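Local coordinates for endoglucanase, glycoside hydrolase family 5 protein (Cytophaga hutchinsonii, PDB 5IHS) that probably hydrolyses internal beta-1,4-glucosidic bonds of cellulose, as a family 5 endoglucanase built on a TIM barrel, at residues V71-W74 and L75-W79; S199-V202 and T203-A206; P262-T265 and A266-Y269. One frame throughout, in Å; residues are numbered along the deposited sequence.

Overall arrangement
All three contacts lie in the outer layer of an eight-stranded TIM barrel, and each is a local one, made along or into a single helix. Contacts 1 and 3 belong to helices that link successive parallel strands in beta-alpha-beta units, whereas contact 2 is the entry into the short helix 202-207. None is wholly core: each sets buried residues against a more polar side. In contact 1 a tryptophan, a carboxylate and a second tryptophan share one water; in contact 2 a water joins a carbonyl to a glutamate; contact 3 pairs a threonine methyl with a tyrosine face. Contacts 1 and 2, on opposite sides of the chain's centre, have centres about 32 Å apart.

Contact 1 of 3, residues V71-W74 and L75-W79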
# COMPACT_ATOMS: atom_id res chain seq x y z
N VAL A 71 -14.54 -8.33 -5.16
CA VAL A 71 -13.10 -8.33 -5.41
C VAL A 71 -12.33 -8.57 -4.12
O VAL A 71 -11.39 -9.37 -4.09
CB VAL A 71 -12.68 -7.03 -6.12
CG1 VAL A 71 -11.17 -6.82 -6.09
CG2 VAL A 71 -13.20 -7.04 -7.55
N VAL A 72 -12.68 -7.87 -3.04
CA VAL A 72 -11.92 -8.05 -1.80
C VAL A 72 -12.02 -9.50 -1.31
O VAL A 72 -11.02 -10.09 -0.90
CB VAL A 72 -12.37 -7.04 -0.73
CG1 VAL A 72 -11.72 -7.35 0.61
CG2 VAL A 72 -12.02 -5.61 -1.17
N LYS A 73 -13.22 -10.08 -1.36
CA LYS A 73 -13.37 -11.47 -0.93
C LYS A 73 -12.54 -12.41 -1.79
O LYS A 73 -11.90 -13.33 -1.27
CB LYS A 73 -14.84 -11.88 -0.96
CG LYS A 73 -15.07 -13.27 -0.39
CD LYS A 73 -16.54 -13.63 -0.35
CE LYS A 73 -16.73 -15.02 0.22
NZ LYS A 73 -18.15 -15.41 0.15
N TRP A 74 -12.54 -12.20 -3.11
CA TRP A 74 -11.78 -13.04 -4.01
C TRP A 74 -10.28 -12.88 -3.78
O TRP A 74 -9.52 -13.85 -3.83
CB TRP A 74 -12.16 -12.71 -5.47
CG TRP A 74 -11.52 -13.61 -6.47
CD1 TRP A 74 -10.50 -13.31 -7.31
CD2 TRP A 74 -11.83 -14.99 -6.71
NE1 TRP A 74 -10.16 -14.40 -8.07
CE2 TRP A 74 -10.96 -15.45 -7.72
CE3 TRP A 74 -12.77 -15.88 -6.18
CZ2 TRP A 74 -11.00 -16.75 -8.21
CZ3 TRP A 74 -12.81 -17.18 -6.67
CH2 TRP A 74 -11.93 -17.60 -7.67
N LEU A 75 -9.84 -11.64 -3.54
CA LEU A 75 -8.42 -11.44 -3.23
C LEU A 75 -8.01 -12.18 -1.96
O LEU A 75 -6.91 -12.73 -1.90
CB LEU A 75 -8.11 -9.94 -3.10
CG LEU A 75 -8.16 -9.17 -4.42
CD1 LEU A 75 -7.98 -7.68 -4.14
CD2 LEU A 75 -7.09 -9.66 -5.39
N ARG A 76 -8.87 -12.22 -0.94
CA ARG A 76 -8.55 -13.00 0.25
C ARG A 76 -8.59 -14.50 -0.05
O ARG A 76 -7.65 -15.23 0.29
CB ARG A 76 -9.55 -12.70 1.36
CG ARG A 76 -9.28 -13.49 2.65
CD ARG A 76 -10.42 -13.38 3.63
NE ARG A 76 -11.56 -14.12 3.14
CZ ARG A 76 -12.70 -14.30 3.79
NH1 ARG A 76 -12.89 -13.74 4.98
NH2 ARG A 76 -13.65 -15.04 3.23
N ASP A 77 -9.68 -14.98 -0.66
CA ASP A 77 -9.90 -16.42 -0.74
C ASP A 77 -9.04 -17.08 -1.81
O ASP A 77 -8.57 -18.21 -1.60
CB ASP A 77 -11.36 -16.72 -1.09
CG ASP A 77 -12.33 -16.38 0.03
OD1 ASP A 77 -11.90 -16.15 1.18
OD2 ASP A 77 -13.54 -16.37 -0.27
N ASP A 78 -8.86 -16.44 -2.96
CA ASP A 78 -8.13 -17.04 -4.07
C ASP A 78 -6.69 -16.53 -4.17
O ASP A 78 -5.79 -17.32 -4.46
CB ASP A 78 -8.86 -16.79 -5.39
CG ASP A 78 -8.17 -17.47 -6.56
OD1 ASP A 78 -8.24 -18.71 -6.63
OD2 ASP A 78 -7.53 -16.76 -7.37
N TRP A 79 -6.47 -15.24 -3.97
CA TRP A 79 -5.11 -14.71 -4.03
C TRP A 79 -4.38 -14.78 -2.69
O TRP A 79 -3.17 -14.54 -2.66
CB TRP A 79 -5.12 -13.26 -4.55
CG TRP A 79 -5.45 -13.13 -6.02
CD1 TRP A 79 -6.52 -13.67 -6.67
CD2 TRP A 79 -4.71 -12.41 -7.00
NE1 TRP A 79 -6.49 -13.34 -8.00
CE2 TRP A 79 -5.38 -12.57 -8.23
CE3 TRP A 79 -3.53 -11.66 -6.97
CZ2 TRP A 79 -4.90 -12.02 -9.42
CZ3 TRP A 79 -3.07 -11.12 -8.15
CH2 TRP A 79 -3.75 -11.31 -9.35
O HOH W 1 -7.91 -15.22 -9.63
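Asp78 lies flat against the indole of Trp74, four residues earlier in the chain, and this is the tight part of the contact. Its CB stands over one face of the ring, 3.6 Å from the centroid of the six-membered ring of Trp74, a CH-pi contact. The carboxylate continues the stack, its plane only 17° from the indole, with Asp78 CG 3.4 Å from Trp74 CZ2. Trp74 can present that face because its CG is anti to the backbone N (chi1 -175°), which lays the indole alongside the following turn. A water in the plane of the Trp74 ring ties the group together: it accepts from Trp74 NE1 (2.9 Å) and from Trp79 NE1 (2.9 Å) and donates to Asp78 OD2 (2.8 Å). Asp78 OD2 also forms a salt bridge with Arg317, so this oxygen is shared between the water and an arginine. On the buried side of the helix, Val71 CG1 lies against Leu75 CD1 at 3.8 Å.

Toward solvent, Arg76 forms a salt bridge side-on, NE (2.8 Å) and NH2 both donating to Asp77 OD1. Looser is the extended chain of Lys73, whose NZ stays 4.7 Å from Asp77 OD2.

Helix 69-77 is the crossover between strands 53-57 and 83-89: Leu75 and Trp79 rest on Met55, Val72 packs on helix 99-116, and Trp79 reaches helix 311-329.

Contact 2 of 3, residues S199-V202 and T203-A206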
# COMPACT_ATOMS: atom_id res chain seq x y z
N SER A 199 8.74 8.02 -3.99
CA SER A 199 8.91 7.16 -2.82
C SER A 199 10.11 6.22 -2.98
O SER A 199 10.06 5.03 -2.67
CB SER A 199 7.62 6.44 -2.44
OG SER A 199 6.74 7.42 -1.89
N GLN A 200 11.24 6.79 -3.40
CA GLN A 200 12.51 6.09 -3.46
C GLN A 200 13.49 6.50 -2.38
O GLN A 200 14.23 5.65 -1.88
CB GLN A 200 13.18 6.28 -4.83
CG GLN A 200 12.41 5.61 -5.93
CD GLN A 200 12.86 6.01 -7.31
OE1 GLN A 200 14.00 6.42 -7.51
NE2 GLN A 200 11.97 5.89 -8.27
N LEU A 201 13.54 7.78 -2.02
CA LEU A 201 14.65 8.33 -1.24
C LEU A 201 14.39 8.23 0.27
O LEU A 201 14.33 9.22 1.01
CB LEU A 201 15.00 9.73 -1.72
CG LEU A 201 15.46 9.77 -3.19
CD1 LEU A 201 15.76 11.20 -3.62
CD2 LEU A 201 16.65 8.87 -3.48
N VAL A 202 14.26 6.98 0.72
CA VAL A 202 13.96 6.69 2.11
C VAL A 202 15.07 7.14 3.04
O VAL A 202 14.81 7.40 4.22
CB VAL A 202 13.57 5.21 2.28
CG1 VAL A 202 12.20 4.96 1.67
CG2 VAL A 202 14.60 4.26 1.66
N THR A 203 16.31 7.24 2.57
CA THR A 203 17.38 7.70 3.47
C THR A 203 17.17 9.15 3.92
O THR A 203 17.65 9.53 4.99
CB THR A 203 18.76 7.58 2.84
OG1 THR A 203 18.82 8.33 1.62
CG2 THR A 203 19.14 6.13 2.62
N GLU A 204 16.48 9.97 3.13
CA GLU A 204 16.25 11.35 3.56
C GLU A 204 15.28 11.40 4.73
O GLU A 204 15.46 12.19 5.67
CB GLU A 204 15.76 12.21 2.40
CG GLU A 204 16.75 12.29 1.27
CD GLU A 204 16.29 13.11 0.07
OE1 GLU A 204 15.07 13.38 -0.06
OE2 GLU A 204 17.17 13.47 -0.74
N ALA A 205 14.24 10.56 4.69
CA ALA A 205 13.34 10.43 5.83
C ALA A 205 14.07 9.84 7.03
O ALA A 205 13.86 10.27 8.17
CB ALA A 205 12.13 9.58 5.44
N ALA A 206 14.95 8.86 6.79
CA ALA A 206 15.67 8.23 7.88
C ALA A 206 16.58 9.22 8.59
O ALA A 206 16.82 9.09 9.80
CB ALA A 206 16.48 7.04 7.37
O HOH W 2 12.83 11.66 0.72
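Leu201 and Glu204 meet where the chain turns into helix 202-207. The backbone arrives through an inverse gamma turn centred on Leu201, closed by a weak hydrogen bond from Val202 N to Gln200 O, and then coils at once. Glu204 N donates to Leu201 O at 3.1 Å, approaching from well above the carbonyl plane (51° out of it). The next carbonyl, Val202 O, accepts from Ala206 N at 3.0 Å, now in the carbonyl plane, as the regular helical pattern takes over.

The side chains of Leu201 and Glu204 run side by side and point the same way. Leu201 CD1 lies 3.9 Å from Glu204 OE2, and Leu201 CB is 4.0 Å from Glu204 OE1, so the leucine flanks the carboxylate. With CG beside its own backbone N (chi1 -62°) and the chain extended beyond it, Glu204 brings its carboxylate back toward the start of the turn. A water there donates to both Leu201 O and Glu204 OE1, at 2.9 Å each, while OE2 forms a salt bridge with Arg196. Replacing Glu204 with an alanine would probably leave Arg196 without this charged mate and the water without one of its acceptors. On another side of the turn, Thr203 OG1 hydrogen-bonds to Glu233, and Val202 packs against helix 228-239.

Leu201 O thus receives both a backbone N-H and a water hydrogen, and the carboxylate spreads its bonding over water and arginine. At this helix entrance the carbonyl and the carboxylate are satisfied jointly by backbone, solvent and a neighbouring charge.

Contact 3 of 3, residues P262-T265 and A266-Y269; sequences PEET and ALWY
The first two turns of helix 262-274, the crossover between barrel strands 244-249 and 279-284, bring Thr265 against one face of the Tyr269 ring. The residues lie side by side, pointing the same way, and Thr265 CG2 sits over that face of the phenol, 4.0 Å from the ring centroid of Tyr269 and offset toward its rim, nearest CE2 at 3.7 Å. This is a CH-pi contact. It depends on the threonine torsion: CG2 is anti to the backbone N (chi1 -58°, measured to OG1), which sends the methyl along the helix while OG1 stays near the backbone N and hydrogen-bonds to Ser261 O. The main chain adds a hydrogen bond from Tyr269 N to Thr265 O at 2.9 Å.

Around the helix, Glu264 bends at chi2 (71°) so that its carboxylate lies by Leu267, with OE1 3.7 Å from Leu267 CD1. The same carboxylate stands at 77° to the Trp268 indole, whose CD1 comes within 3.4 Å of Glu264 O at the ring edge.

The polar ends look outward from the helix to other elements. Glu264 OE2 forms a salt bridge with Arg231, an arginine that also makes a cation-pi contact with Trp268; Trp268 NE1 hydrogen-bonds to His226 O, and Tyr269 OH and Tyr249 OH share a hydrogen bond. Weak CH-pi and van der Waals contacts thus link side chains along the helix, while hydrogen bonds and charge fix their far ends to the neighbouring barrel elements.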
# COMPACT_ATOMS: atom_id res chain seq x y z
N PRO A 262 10.80 -11.00 -14.20
CA PRO A 262 10.53 -11.96 -13.11
C PRO A 262 11.73 -12.29 -12.23
O PRO A 262 11.57 -12.40 -11.01
CB PRO A 262 9.98 -13.19 -13.84
CG PRO A 262 10.38 -13.02 -15.26
CD PRO A 262 10.43 -11.55 -15.51
N GLU A 263 12.92 -12.46 -12.81
CA GLU A 263 14.07 -12.79 -11.97
C GLU A 263 14.44 -11.63 -11.05
O GLU A 263 14.74 -11.85 -9.87
CB GLU A 263 15.25 -13.27 -12.83
CG GLU A 263 15.00 -14.65 -13.46
CD GLU A 263 15.10 -15.82 -12.48
OE1 GLU A 263 15.87 -15.74 -11.50
OE2 GLU A 263 14.40 -16.85 -12.69
N GLU A 264 14.39 -10.40 -11.55
CA GLU A 264 14.69 -9.27 -10.67
C GLU A 264 13.62 -9.10 -9.60
O GLU A 264 13.93 -8.75 -8.46
CB GLU A 264 14.90 -7.98 -11.47
CG GLU A 264 15.40 -6.82 -10.60
CD GLU A 264 16.84 -6.97 -10.13
OE1 GLU A 264 17.65 -7.58 -10.86
OE2 GLU A 264 17.14 -6.47 -9.02
N THR A 265 12.35 -9.36 -9.95
CA THR A 265 11.30 -9.32 -8.94
C THR A 265 11.61 -10.29 -7.81
O THR A 265 11.45 -9.96 -6.63
CB THR A 265 9.92 -9.61 -9.56
OG1 THR A 265 9.61 -8.68 -10.60
CG2 THR A 265 8.82 -9.51 -8.52
N ALA A 266 12.10 -11.49 -8.15
CA ALA A 266 12.45 -12.48 -7.13
C ALA A 266 13.59 -12.00 -6.24
O ALA A 266 13.60 -12.31 -5.04
CB ALA A 266 12.80 -13.81 -7.79
N LEU A 267 14.57 -11.26 -6.79
CA LEU A 267 15.62 -10.70 -5.95
C LEU A 267 15.04 -9.69 -4.96
O LEU A 267 15.48 -9.62 -3.80
CB LEU A 267 16.71 -10.03 -6.78
CG LEU A 267 17.55 -10.97 -7.65
CD1 LEU A 267 18.62 -10.16 -8.35
CD2 LEU A 267 18.17 -12.10 -6.86
N TRP A 268 14.04 -8.92 -5.39
CA TRP A 268 13.36 -8.03 -4.47
C TRP A 268 12.59 -8.81 -3.40
O TRP A 268 12.65 -8.46 -2.22
CB TRP A 268 12.43 -7.09 -5.22
CG TRP A 268 13.12 -5.88 -5.76
CD1 TRP A 268 13.56 -5.66 -7.03
CD2 TRP A 268 13.44 -4.70 -5.01
NE1 TRP A 268 14.12 -4.40 -7.12
CE2 TRP A 268 14.06 -3.79 -5.90
CE3 TRP A 268 13.24 -4.32 -3.69
CZ2 TRP A 268 14.48 -2.52 -5.49
CZ3 TRP A 268 13.65 -3.06 -3.28
CH2 TRP A 268 14.27 -2.18 -4.18
N TYR A 269 11.84 -9.85 -3.79
CA TYR A 269 11.14 -10.64 -2.79
C TYR A 269 12.10 -11.20 -1.74
O TYR A 269 11.79 -11.22 -0.55
CB TYR A 269 10.37 -11.79 -3.43
CG TYR A 269 9.13 -11.45 -4.22
CD1 TYR A 269 8.29 -10.38 -3.89
CD2 TYR A 269 8.76 -12.26 -5.28
CE1 TYR A 269 7.15 -10.12 -4.63
CE2 TYR A 269 7.62 -12.02 -6.01
CZ TYR A 269 6.80 -10.95 -5.68
OH TYR A 269 5.66 -10.74 -6.43